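Local coordinates for Glyoxalase/bleomycin resistance protein/dioxygenase (Nostoc punctiforme PCC 73102, PDB 3KOL) that binds a divalent metal, seen as cobalt(II), and probably acts as a glyoxalase- or dioxygenase-type enzyme of the vicinal oxygen chelate superfamily, at residues S33-F36 against Y37-L41; Q107-D110 against R111-V115. All coordinates share one frame; numbering follows the deposited sequence.

Contact 1: residues S33-F36 against Y37-L41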
# COMPACT_ATOMS: atom_id res chain seq x y z
N SER A 33 -13.57 10.56 0.77
CA SER A 33 -12.53 9.69 0.22
C SER A 33 -12.91 9.13 -1.15
O SER A 33 -12.05 8.99 -2.02
CB SER A 33 -12.22 8.56 1.21
OG SER A 33 -11.67 9.10 2.40
N ARG A 34 -14.19 8.79 -1.35
CA ARG A 34 -14.62 8.30 -2.66
C ARG A 34 -14.43 9.44 -3.65
O ARG A 34 -14.07 9.23 -4.81
CB ARG A 34 -16.11 7.90 -2.66
CG ARG A 34 -16.45 6.65 -1.87
CD ARG A 34 -17.94 6.28 -2.04
NE ARG A 34 -18.26 5.89 -3.42
CZ ARG A 34 -18.98 6.62 -4.26
NH1 ARG A 34 -19.47 7.80 -3.88
NH2 ARG A 34 -19.23 6.17 -5.49
N TYR A 35 -14.68 10.67 -3.20
CA TYR A 35 -14.52 11.82 -4.08
C TYR A 35 -13.05 12.00 -4.46
O TYR A 35 -12.71 12.21 -5.63
CB TYR A 35 -15.02 13.09 -3.39
CG TYR A 35 -15.24 14.23 -4.36
CD1 TYR A 35 -16.38 14.27 -5.17
CD2 TYR A 35 -14.30 15.25 -4.48
CE1 TYR A 35 -16.57 15.31 -6.09
CE2 TYR A 35 -14.48 16.29 -5.40
CZ TYR A 35 -15.62 16.31 -6.19
OH TYR A 35 -15.80 17.34 -7.09
N PHE A 36 -12.18 11.92 -3.46
CA PHE A 36 -10.74 12.08 -3.65
C PHE A 36 -10.17 11.02 -4.60
O PHE A 36 -9.60 11.34 -5.64
CB PHE A 36 -10.04 11.97 -2.29
CG PHE A 36 -8.56 12.20 -2.34
CD1 PHE A 36 -8.04 13.50 -2.37
CD2 PHE A 36 -7.67 11.13 -2.30
CE1 PHE A 36 -6.66 13.71 -2.36
CE2 PHE A 36 -6.29 11.33 -2.29
CZ PHE A 36 -5.78 12.62 -2.32
N TYR A 37 -10.31 9.74 -4.23
CA TYR A 37 -9.76 8.66 -5.04
C TYR A 37 -10.49 8.37 -6.35
O TYR A 37 -9.85 8.14 -7.37
CB TYR A 37 -9.68 7.38 -4.20
CG TYR A 37 -8.64 7.46 -3.11
CD1 TYR A 37 -7.28 7.44 -3.42
CD2 TYR A 37 -9.01 7.60 -1.77
CE1 TYR A 37 -6.31 7.56 -2.42
CE2 TYR A 37 -8.04 7.73 -0.77
CZ TYR A 37 -6.70 7.70 -1.10
OH TYR A 37 -5.75 7.83 -0.11
N GLY A 38 -11.82 8.38 -6.32
CA GLY A 38 -12.58 8.08 -7.52
C GLY A 38 -12.82 9.24 -8.47
O GLY A 38 -12.56 9.15 -9.67
N THR A 39 -13.32 10.35 -7.93
CA THR A 39 -13.63 11.50 -8.77
C THR A 39 -12.43 12.33 -9.20
O THR A 39 -12.22 12.57 -10.40
CB THR A 39 -14.66 12.41 -8.08
OG1 THR A 39 -15.84 11.65 -7.80
CG2 THR A 39 -15.02 13.59 -8.97
N ILE A 40 -11.62 12.77 -8.24
CA ILE A 40 -10.46 13.58 -8.57
C ILE A 40 -9.30 12.78 -9.17
O ILE A 40 -8.81 13.12 -10.24
CB ILE A 40 -9.95 14.33 -7.33
CG1 ILE A 40 -11.04 15.30 -6.84
CG2 ILE A 40 -8.67 15.09 -7.66
CD1 ILE A 40 -10.75 15.94 -5.49
N LEU A 41 -8.87 11.72 -8.49
CA LEU A 41 -7.76 10.92 -9.01
C LEU A 41 -8.17 9.97 -10.15
O LEU A 41 -7.32 9.35 -10.78
CB LEU A 41 -7.09 10.14 -7.88
CG LEU A 41 -6.47 10.98 -6.76
CD1 LEU A 41 -5.61 10.09 -5.89
CD2 LEU A 41 -5.61 12.09 -7.35
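F36 and Y37, neighbours in sequence, form a T-shaped aromatic pair on the buried side of helix 30-40. The edge of the F36 ring points into the face of the Y37 ring, with the planes at 85° and the centroids 4.9 Å apart; F36 CD2 sits over the centre of the tyrosine ring. The two first torsions put the phenylalanine edge over the tyrosine face: F36 has CG anti to its own N (chi1 -176°), whereas Y37 has CG beside its N (chi1 -69°).

Aliphatic contacts follow. L41 CG lies over one face of the F36 ring, and L41 CD1 comes 3.9 Å from F36 CE2. On another side of the helix, where Y35 is exposed, T39 CG2 makes a CH-pi contact 4.1 Å from the centroid of the Y35 ring, displaced toward the rim. I40 CD1 comes within 3.7 Å of Y35 CE2 at a slant.

The vicinal oxygen chelate fold is built from beta-alpha-beta-beta-beta modules, and helix 30-40 packs here on strands 17-27, 74-79 and 145-150. S33 and Y37 pack on L77 of strand 74-79, F36 and Y37 reach I146 of the other sheet, and Y37 OH is hydrogen-bonded to D140.

The backbone bonds widen along 37-41. Y37 N to S33 O is an ordinary i to i+4 bond of 2.9 Å, and G38 N to R34 O follows at 2.8 Å, though bent. From there the spacing becomes i to i+5, as in a pi-type turn: I40 N bonds Y35 O at 2.9 Å and L41 N bonds F36 O at 3.0 Å, whereas T39 N has just weak bonds, to R34 O and Y35 O.

Contact 2: residues Q107-D110 against R111-V115; sequences QLFD and RAVTV
V113 leans its CG2 methyl on the F109 ring, 3.6 Å from F109 CE2, the one apolar side-chain contact between 107-110 and 111-115. The methyl comes at a slant to the ring. Phenylalanine CG stands anti to its N (chi1 -179°), while V113 CG2 lies beside the valine N, which brings the methyl back along the helix toward the preceding turn.

Beneath this pair the first turns are closed by i to i+4 bonds: A112 N to L108 O and V113 N to F109 O, both 3.1 Å. The next carbonyl, D110 O, is gripped twice by T114. Its N-H bonds at 2.9 Å, and its hydroxyl OG1 donates at 3.1 Å from above the carbonyl plane, 41° out of it. OG1 can fold back this way because it lies beside the threonine N (chi1 -59°), and the second bond fixes the rotation of the side chain.

A water ties the start of the helix together. It donates to Q107 O at 2.7 Å and accepts from R111 N at 3.0 Å, and so bridges a pair four residues apart.

Farther out, F109 packs on R134 and V136 of strand 134-139, and both F109 and V113 touch P127 of strand 123-129. The D110 carboxylate makes a salt bridge with R134, anchoring the first turn to the same strand, while L108 and R111 pack against N16 and L12 of the second subunit. This is the N-terminal part of helix 109-118, laid against strands 123-129 and 134-139, an arrangement typical of the vicinal oxygen chelate fold, built from beta-alpha-beta-beta-beta modules.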
# COMPACT_ATOMS: atom_id res chain seq x y z
N GLN A 107 3.58 11.96 -20.00
CA GLN A 107 2.90 13.02 -20.72
C GLN A 107 1.64 13.54 -20.03
O GLN A 107 1.03 14.51 -20.48
CB GLN A 107 2.55 12.57 -22.14
CG GLN A 107 3.79 12.21 -22.96
CD GLN A 107 4.83 13.33 -22.95
OE1 GLN A 107 6.03 13.07 -22.89
NE2 GLN A 107 4.36 14.58 -23.01
N LEU A 108 1.25 12.89 -18.93
CA LEU A 108 0.08 13.30 -18.17
C LEU A 108 0.44 13.80 -16.78
O LEU A 108 -0.44 14.17 -16.00
CB LEU A 108 -0.91 12.14 -18.04
CG LEU A 108 -1.62 11.68 -19.32
CD1 LEU A 108 -2.57 10.54 -19.01
CD2 LEU A 108 -2.37 12.84 -19.93
N PHE A 109 1.73 13.82 -16.45
CA PHE A 109 2.15 14.28 -15.13
C PHE A 109 1.73 15.72 -14.86
O PHE A 109 1.21 16.03 -13.79
CB PHE A 109 3.67 14.17 -14.97
CG PHE A 109 4.16 14.59 -13.62
CD1 PHE A 109 4.07 13.73 -12.53
CD2 PHE A 109 4.68 15.87 -13.42
CE1 PHE A 109 4.48 14.14 -11.25
CE2 PHE A 109 5.10 16.29 -12.16
CZ PHE A 109 4.99 15.43 -11.07
N ASP A 110 1.98 16.60 -15.82
CA ASP A 110 1.61 18.00 -15.65
C ASP A 110 0.11 18.15 -15.41
O ASP A 110 -0.31 18.93 -14.55
CB ASP A 110 2.05 18.81 -16.88
CG ASP A 110 3.56 18.82 -17.06
OD1 ASP A 110 4.27 19.09 -16.07
OD2 ASP A 110 4.04 18.56 -18.19
N ARG A 111 -0.70 17.40 -16.16
CA ARG A 111 -2.14 17.46 -15.98
C ARG A 111 -2.51 17.09 -14.55
O ARG A 111 -3.38 17.70 -13.95
CB ARG A 111 -2.85 16.53 -16.97
CG ARG A 111 -4.35 16.37 -16.71
CD ARG A 111 -5.04 17.71 -16.53
NE ARG A 111 -4.97 18.54 -17.72
CZ ARG A 111 -5.81 18.44 -18.75
NH1 ARG A 111 -6.79 17.55 -18.73
NH2 ARG A 111 -5.67 19.23 -19.81
N ALA A 112 -1.84 16.07 -14.01
CA ALA A 112 -2.11 15.63 -12.64
C ALA A 112 -1.83 16.75 -11.66
O ALA A 112 -2.61 17.00 -10.74
CB ALA A 112 -1.26 14.41 -12.31
N VAL A 113 -0.71 17.44 -11.85
CA VAL A 113 -0.35 18.55 -10.96
C VAL A 113 -1.42 19.63 -11.06
O VAL A 113 -1.84 20.20 -10.05
CB VAL A 113 1.04 19.14 -11.35
CG1 VAL A 113 1.32 20.40 -10.56
CG2 VAL A 113 2.13 18.11 -11.09
N THR A 114 -1.88 19.90 -12.28
CA THR A 114 -2.91 20.92 -12.49
C THR A 114 -4.23 20.49 -11.85
O THR A 114 -4.95 21.30 -11.27
CB THR A 114 -3.12 21.17 -14.01
OG1 THR A 114 -1.87 21.60 -14.59
CG2 THR A 114 -4.17 22.24 -14.23
N VAL A 115 -4.55 19.20 -11.95
CA VAL A 115 -5.78 18.66 -11.36
C VAL A 115 -5.75 18.88 -9.85
O VAL A 115 -6.74 19.31 -9.25
CB VAL A 115 -5.93 17.15 -11.67
CG1 VAL A 115 -6.96 16.51 -10.74
CG2 VAL A 115 -6.34 16.98 -13.13
O HOH W 1 0.25 16.58 -18.88

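Each contact lies on one helix: residues 33-41 on helix 30-40, which packs on strands 17-27, 74-79 and 145-150, and residues 107-115 on helix 109-118, which packs on strands 123-129 and 134-139. Their centres lie about 16 Å apart, yet contact 1 and contact 2 meet where I40 CG2 packs 3.8 Å from V115 CG1. Neither supplies the cobalt ligands H99 and E147, which sit on strands of the second sheet; the side chains of R34 and F109 each stay about 11 Å from a bound cobalt ion. Both reach the second subunit, contact 1 through backbone hydrogen bonds from I40 and packing of L41 on L17 of that subunit, contact 2 through L108, R111 and V115.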